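Local atomic coordinates of shikimate 5-dehydrogenase (Mycobacterium fortuitum subsp. fortuitum DSM 46621, PDB entry 4XIJ), a protein that probably catalyses the reversible NADP-dependent reduction of 3-dehydroshikimate to shikimate, the fourth step towards chorismate and the aromatic amino acids. Residues A[54-59]-A[77-82]; A[88-93]-A[113-118]; A[128-133]-A[188-193]. All coordinates share one frame; numbering follows the deposited sequence.

Contacts 1 and 2 are direct neighbours, with centres about 17 Å apart. They are joined by a salt bridge from Lys-77 NZ to Asp-114 OD2 at 2.8 Å, and Leu-81 CD2 also packs against Ala-91 O at 3.9 Å. Lys-77 holds a sulfate ion, probably from the crystallisation liquor, and the side chain of Thr-113 in contact 2 is about 6 Å from the same ion, consistent with a substrate pocket beside this pair of contacts. Contact 3 belongs to the Rossmann-type half of the molecule, its centre about 23 Å from that of contact 2 and about 35 Å from that of contact 1. Helix 114-122 of contact 2 is followed in the chain by strand 128-132.

Contact 1. Residues A[54-59]-A[77-82]; sequences EQLPGL and KFAALE. With SO4 (sulfate ion), chain E.
Leu-56 carries this contact, reaching across to Ala-79 and Ala-80 on the first turns of helix 77-83. Its CG stands anti to the backbone N (chi1 -179°), which sends the two methyls to the neighbouring helix. Leu-56 CD2 lies 3.9 Å from Ala-80 CA and the same distance from the carbonyl oxygen Ala-79 O. This methyl sits between the two alanines, Leu-56 CD2 being 4.4 Å from Ala-79 CB, and Leu-56 CD1 adds a contact of 4.3 Å with Ala-80 CB. Small side chains on the facing helix let the leucine come up against its backbone. Next along, Pro-57 sets its ring against Phe-83, farther down the same helix, and Leu-59 turns to Cys-51 and Leu-19. At the start of the facing helix, Lys-77 runs extended beyond CG to the sulfate and gives its NZ to sulfate O2 at 2.8 Å, with a weak second bond to O4. Thr-73 and Asn-98 also hold this ion, probably a crystallisation component. Both helices rest on the mixed sheet of the substrate-binding domain: Leu-56 and Ala-80 both touch Val-72 of strand 67-72, and Leu-56 reaches Leu-19 of strand 15-20.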
# COMPACT_ATOMS: atom_id res chain seq x y z
N GLU A 54 16.92 11.75 3.51
CA GLU A 54 18.11 12.10 4.24
C GLU A 54 17.78 12.68 5.60
O GLU A 54 18.52 12.43 6.58
CB GLU A 54 18.93 13.06 3.38
CG GLU A 54 19.41 12.30 2.13
CD GLU A 54 18.47 12.28 0.87
OE1 GLU A 54 17.30 12.73 0.84
OE2 GLU A 54 18.99 11.77 -0.15
N GLN A 55 16.68 13.44 5.69
CA GLN A 55 16.31 14.04 6.98
C GLN A 55 15.66 13.08 7.96
O GLN A 55 15.64 13.35 9.17
CB GLN A 55 15.31 15.18 6.74
CG GLN A 55 15.94 16.39 6.01
CD GLN A 55 14.90 17.40 5.59
OE1 GLN A 55 13.77 17.03 5.26
NE2 GLN A 55 15.26 18.66 5.59
N LEU A 56 15.08 11.98 7.46
CA LEU A 56 14.23 11.18 8.34
C LEU A 56 14.92 10.59 9.59
O LEU A 56 14.35 10.71 10.67
CB LEU A 56 13.54 10.09 7.50
CG LEU A 56 12.57 9.15 8.22
CD1 LEU A 56 11.47 8.68 7.22
CD2 LEU A 56 13.28 7.92 8.86
N PRO A 57 16.11 9.99 9.47
CA PRO A 57 16.67 9.41 10.69
C PRO A 57 16.88 10.45 11.80
O PRO A 57 16.55 10.20 12.98
CB PRO A 57 17.99 8.76 10.18
CG PRO A 57 17.70 8.47 8.71
CD PRO A 57 16.92 9.67 8.27
N GLY A 58 17.42 11.63 11.46
CA GLY A 58 17.61 12.64 12.48
C GLY A 58 16.31 13.13 13.08
O GLY A 58 16.21 13.40 14.27
N LEU A 59 15.29 13.25 12.25
CA LEU A 59 14.00 13.72 12.71
C LEU A 59 13.43 12.72 13.74
O LEU A 59 13.01 13.09 14.85
CB LEU A 59 13.06 13.86 11.52
CG LEU A 59 11.65 14.31 11.87
CD1 LEU A 59 11.72 15.68 12.49
CD2 LEU A 59 10.79 14.31 10.64
N LYS A 77 10.49 5.83 2.53
CA LYS A 77 10.19 4.50 3.03
C LYS A 77 11.42 3.59 3.21
O LYS A 77 11.44 2.72 4.09
CB LYS A 77 9.15 3.82 2.14
CG LYS A 77 7.82 4.60 2.12
CD LYS A 77 6.74 3.83 1.31
CE LYS A 77 5.47 4.63 1.20
NZ LYS A 77 4.40 3.87 0.40
N PHE A 78 12.45 3.75 2.40
CA PHE A 78 13.68 2.97 2.57
C PHE A 78 14.39 3.45 3.83
O PHE A 78 14.86 2.66 4.64
CB PHE A 78 14.55 3.09 1.30
CG PHE A 78 13.83 2.62 0.07
CD1 PHE A 78 13.71 1.28 -0.18
CD2 PHE A 78 13.23 3.52 -0.80
CE1 PHE A 78 13.01 0.82 -1.25
CE2 PHE A 78 12.53 3.05 -1.89
CZ PHE A 78 12.42 1.71 -2.12
N ALA A 79 14.45 4.77 3.97
CA ALA A 79 15.11 5.34 5.14
C ALA A 79 14.42 4.91 6.43
O ALA A 79 15.10 4.72 7.46
CB ALA A 79 15.11 6.83 5.06
N ALA A 80 13.10 4.80 6.41
CA ALA A 80 12.40 4.36 7.60
C ALA A 80 12.77 2.94 7.99
O ALA A 80 12.95 2.65 9.16
CB ALA A 80 10.90 4.47 7.38
N LEU A 81 12.86 2.06 7.00
CA LEU A 81 13.27 0.68 7.28
C LEU A 81 14.69 0.62 7.87
O LEU A 81 14.97 -0.15 8.81
CB LEU A 81 13.21 -0.14 5.99
CG LEU A 81 13.55 -1.64 6.17
CD1 LEU A 81 12.53 -2.31 7.10
CD2 LEU A 81 13.55 -2.30 4.81
N GLU A 82 15.59 1.43 7.31
CA GLU A 82 16.97 1.49 7.80
C GLU A 82 17.09 2.10 9.17
O GLU A 82 17.97 1.74 9.94
CB GLU A 82 17.85 2.29 6.84
CG GLU A 82 18.03 1.61 5.53
CD GLU A 82 19.49 1.59 5.10
OE1 GLU A 82 20.13 0.51 5.13
OE2 GLU A 82 19.99 2.68 4.73
S SO4 E . 1.71 5.47 1.73
O1 SO4 E . 0.36 5.44 1.11
O2 SO4 E . 2.63 6.02 0.70
O3 SO4 E . 1.76 6.34 2.94
O4 SO4 E . 1.93 4.12 2.26

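Contact 2. Residues A[88-93]-A[113-118]; sequences TDRAQL and TDVDGV
Arg-90 and Asp-116 form a two-pronged salt bridge, the guanidinium meeting the carboxylate end-on with one nitrogen for each oxygen. Arg-90 NH1 reaches Asp-116 OD1 at 2.9 Å along an almost straight N-H line of 176°. The acceptor lies in the guanidinium plane, but the donor comes from well above the plane of the carboxylate. The second prong, from Arg-90 NH2 to Asp-116 OD2 at 2.8 Å, is more bent and arrives on the syn side. Because the two flat groups are turned 58° against each other, the pair is twisted rather than coplanar. The third nitrogen, NE, makes a salt bridge with Asp-111, whose OD1 is also hydrogen-bonded to the hydroxyl of Thr-88. That hydroxyl caps the helix at its N-cap position, Thr-88 OG1 accepting from Ala-91 N at 3.2 Å.

Packing follows around the charged head. Val-115 CG1 lies obliquely 4.1 Å from Arg-90 NH1, and Thr-113 CG2 stands 3.9 Å from Arg-90 NH2, while the arginine also touches Glu-147 of helix 138-147. Thr-113 OG1 is bonded to the backbone oxygen of Gln-252, tying this turn to helix 246-261. Arg-90 leaves its helix with CG wedged between backbone N and carbonyl carbon (chi1 65°), then runs extended to NE.

With two aspartates bonding the guanidinium, its rotation is probably held and its charge probably well balanced. Asp-116 sits in the first turn of helix 114-122, where the helix N-terminus would be expected to stabilise its negative charge further.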
# COMPACT_ATOMS: atom_id res chain seq x y z
N THR A 88 9.42 -5.65 10.92
CA THR A 88 8.67 -6.87 10.63
C THR A 88 9.29 -7.63 9.47
O THR A 88 9.97 -7.04 8.61
CB THR A 88 7.19 -6.56 10.30
OG1 THR A 88 7.14 -5.78 9.11
CG2 THR A 88 6.51 -5.82 11.44
N ASP A 89 9.06 -8.92 9.43
CA ASP A 89 9.54 -9.73 8.31
C ASP A 89 8.96 -9.22 6.98
O ASP A 89 9.67 -9.18 5.97
CB ASP A 89 9.16 -11.20 8.47
CG ASP A 89 9.88 -11.88 9.61
OD1 ASP A 89 10.88 -11.34 10.12
OD2 ASP A 89 9.45 -13.00 9.98
N ARG A 90 7.68 -8.82 6.95
CA ARG A 90 7.14 -8.39 5.67
C ARG A 90 7.73 -7.05 5.20
O ARG A 90 7.93 -6.89 4.01
CB ARG A 90 5.62 -8.34 5.71
CG ARG A 90 5.06 -7.27 6.68
CD ARG A 90 3.53 -7.44 6.73
NE ARG A 90 2.95 -6.35 7.52
CZ ARG A 90 1.66 -6.03 7.48
NH1 ARG A 90 0.82 -6.73 6.68
NH2 ARG A 90 1.21 -5.00 8.20
N ALA A 91 8.08 -6.14 6.11
CA ALA A 91 8.76 -4.90 5.71
C ALA A 91 10.11 -5.25 5.11
O ALA A 91 10.52 -4.65 4.08
CB ALA A 91 8.94 -3.95 6.89
N GLN A 92 10.85 -6.17 5.74
CA GLN A 92 12.15 -6.56 5.16
C GLN A 92 11.99 -7.17 3.77
O GLN A 92 12.84 -6.93 2.88
CB GLN A 92 12.89 -7.56 6.04
CG GLN A 92 13.23 -7.07 7.42
CD GLN A 92 14.20 -8.00 8.16
OE1 GLN A 92 15.32 -8.24 7.70
NE2 GLN A 92 13.76 -8.53 9.31
N LEU A 93 10.94 -7.96 3.59
CA LEU A 93 10.71 -8.64 2.31
C LEU A 93 10.32 -7.62 1.22
O LEU A 93 10.82 -7.68 0.09
CB LEU A 93 9.65 -9.71 2.52
CG LEU A 93 9.38 -10.72 1.43
CD1 LEU A 93 10.63 -11.51 0.97
CD2 LEU A 93 8.27 -11.64 1.94
N THR A 113 2.49 -1.42 5.82
CA THR A 113 1.08 -1.72 5.70
C THR A 113 0.54 -1.46 4.30
O THR A 113 -0.64 -1.68 4.05
CB THR A 113 0.23 -0.94 6.72
OG1 THR A 113 0.20 0.46 6.34
CG2 THR A 113 0.78 -1.15 8.14
N ASP A 114 1.40 -1.05 3.35
CA ASP A 114 1.00 -1.04 1.93
C ASP A 114 0.63 -2.48 1.53
O ASP A 114 -0.25 -2.69 0.68
CB ASP A 114 2.11 -0.46 1.03
CG ASP A 114 2.36 0.99 1.31
OD1 ASP A 114 1.39 1.74 1.47
OD2 ASP A 114 3.52 1.41 1.36
N VAL A 115 1.27 -3.48 2.16
CA VAL A 115 0.90 -4.86 1.92
C VAL A 115 -0.58 -5.10 2.30
O VAL A 115 -1.35 -5.75 1.54
CB VAL A 115 1.84 -5.80 2.70
CG1 VAL A 115 1.30 -7.18 2.67
CG2 VAL A 115 3.25 -5.74 2.06
N ASP A 116 -1.00 -4.59 3.47
CA ASP A 116 -2.40 -4.70 3.88
C ASP A 116 -3.32 -3.96 2.92
O ASP A 116 -4.49 -4.35 2.75
CB ASP A 116 -2.65 -4.08 5.26
CG ASP A 116 -1.87 -4.72 6.37
OD1 ASP A 116 -1.95 -5.92 6.53
OD2 ASP A 116 -1.14 -4.00 7.06
N GLY A 117 -2.85 -2.84 2.36
CA GLY A 117 -3.65 -2.14 1.37
C GLY A 117 -4.13 -3.09 0.27
O GLY A 117 -5.31 -3.08 -0.12
N VAL A 118 -3.21 -3.91 -0.23
CA VAL A 118 -3.57 -4.79 -1.33
C VAL A 118 -4.27 -6.05 -0.81
O VAL A 118 -5.30 -6.45 -1.38
CB VAL A 118 -2.31 -5.16 -2.13
CG1 VAL A 118 -2.59 -6.29 -3.18
CG2 VAL A 118 -1.75 -3.93 -2.80

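Contact 3. Residues A[128-133]-A[188-193]; sequences SALVIG and ADAVAS
The peptide carbonyl of Ser-193 comes up against Ser-128, and that of Ala-190 against Leu-130. The backbone oxygen Ser-193 O lies 3.4 Å from Ser-128 CB, and Ala-190 O is 4.0 Å from Leu-130 CD2. Ala-190 O also receives a hydrogen bond of 2.8 Å from a water. The same water is bonded to Ser-128 OG at 2.7 Å and to Ser-193 OG, also at 2.7 Å, and so stitches the start of the strand to Ala-190 and Ser-193 of the other segment. Both serines have a second conformer, so the bridge describes one of their states.

The setting is a Rossmann-type parallel sheet. Strand 128-132 lies between strands 152-157 and 196-199, and helix 187-193 crosses over it on the way from edge strand 176-181 to strand 196-199. The axes of segments 128-132 and 188-193 approach to 8.6 Å, their directions 131° apart. After the strand comes Gly-133, the first glycine of a GxGxxA pattern that probably belongs to the NADP-binding turn.

Apolar packing rests on Leu-130, whose two methyls serve different residues. Leu-130 CD2 sits 4.2 Å from Ala-190 CB; Leu-130 CD1 meets Val-191 CG2 at 4.2 Å, the two side chains crossing at about a right angle. Val-191 packs on Val-216 as well. Ala-129 and Val-131, alternating with Leu-130, contact Leu-145 of helix 138-147.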
# COMPACT_ATOMS: atom_id res chain seq x y z
N SER A 128 -3.73 -17.23 -9.98
CA SER A 128 -2.86 -16.56 -10.93
C SER A 128 -3.18 -15.07 -10.95
O SER A 128 -4.31 -14.66 -11.22
CB SER A 128 -3.01 -17.14 -12.35
OG SER A 128 -2.24 -16.36 -13.24
N ALA A 129 -2.21 -14.25 -10.61
CA ALA A 129 -2.42 -12.79 -10.49
C ALA A 129 -1.45 -12.03 -11.33
O ALA A 129 -0.30 -12.47 -11.48
CB ALA A 129 -2.29 -12.33 -9.01
N LEU A 130 -1.89 -10.90 -11.86
CA LEU A 130 -1.03 -9.98 -12.62
C LEU A 130 -0.73 -8.76 -11.78
O LEU A 130 -1.59 -8.26 -11.05
CB LEU A 130 -1.73 -9.48 -13.91
CG LEU A 130 -2.40 -10.58 -14.75
CD1 LEU A 130 -3.04 -9.95 -16.00
CD2 LEU A 130 -1.41 -11.71 -15.14
N VAL A 131 0.49 -8.24 -11.91
CA VAL A 131 0.82 -6.88 -11.45
C VAL A 131 1.04 -6.10 -12.73
O VAL A 131 1.86 -6.48 -13.61
CB VAL A 131 2.06 -6.87 -10.57
CG1 VAL A 131 2.46 -5.44 -10.23
CG2 VAL A 131 1.79 -7.67 -9.32
N ILE A 132 0.27 -5.02 -12.92
CA ILE A 132 0.47 -4.18 -14.11
C ILE A 132 1.40 -3.04 -13.72
O ILE A 132 1.04 -2.22 -12.86
CB ILE A 132 -0.87 -3.59 -14.67
CG1 ILE A 132 -2.04 -4.59 -14.68
CG2 ILE A 132 -0.63 -2.99 -16.06
CD1 ILE A 132 -1.77 -5.86 -15.43
N GLY A 133 2.56 -2.94 -14.36
CA GLY A 133 3.55 -1.92 -14.05
C GLY A 133 4.71 -2.47 -13.23
O GLY A 133 4.64 -3.59 -12.66
N ALA A 188 -2.50 -11.64 -24.05
CA ALA A 188 -3.83 -12.26 -24.10
C ALA A 188 -3.86 -13.54 -23.29
O ALA A 188 -4.83 -13.80 -22.56
CB ALA A 188 -4.22 -12.52 -25.52
N ASP A 189 -2.82 -14.36 -23.43
CA ASP A 189 -2.78 -15.60 -22.67
C ASP A 189 -2.65 -15.35 -21.16
O ASP A 189 -3.26 -16.07 -20.37
CB ASP A 189 -1.62 -16.49 -23.12
CG ASP A 189 -1.87 -17.18 -24.46
OD1 ASP A 189 -3.02 -17.14 -24.98
OD2 ASP A 189 -0.91 -17.79 -24.98
N ALA A 190 -1.86 -14.35 -20.77
CA ALA A 190 -1.74 -14.01 -19.34
C ALA A 190 -3.10 -13.58 -18.77
O ALA A 190 -3.47 -13.96 -17.65
CB ALA A 190 -0.73 -12.92 -19.14
N VAL A 191 -3.84 -12.79 -19.55
CA VAL A 191 -5.14 -12.34 -19.09
C VAL A 191 -6.12 -13.52 -19.04
O VAL A 191 -6.91 -13.65 -18.09
CB VAL A 191 -5.67 -11.21 -20.02
CG1 VAL A 191 -7.17 -10.96 -19.76
CG2 VAL A 191 -4.83 -9.94 -19.79
N ALA A 192 -6.06 -14.40 -20.05
CA ALA A 192 -7.00 -15.50 -20.10
C ALA A 192 -6.91 -16.43 -18.89
O ALA A 192 -7.92 -16.99 -18.44
CB ALA A 192 -6.82 -16.31 -21.37
N SER A 193 -5.70 -16.57 -18.35
CA SER A 193 -5.54 -17.48 -17.22
C SER A 193 -5.47 -16.73 -15.88
O SER A 193 -5.32 -17.37 -14.83
CB SER A 193 -4.30 -18.37 -17.41
OG SER A 193 -3.12 -17.60 -17.44
O HOH W 1 -2.20 -15.60 -15.83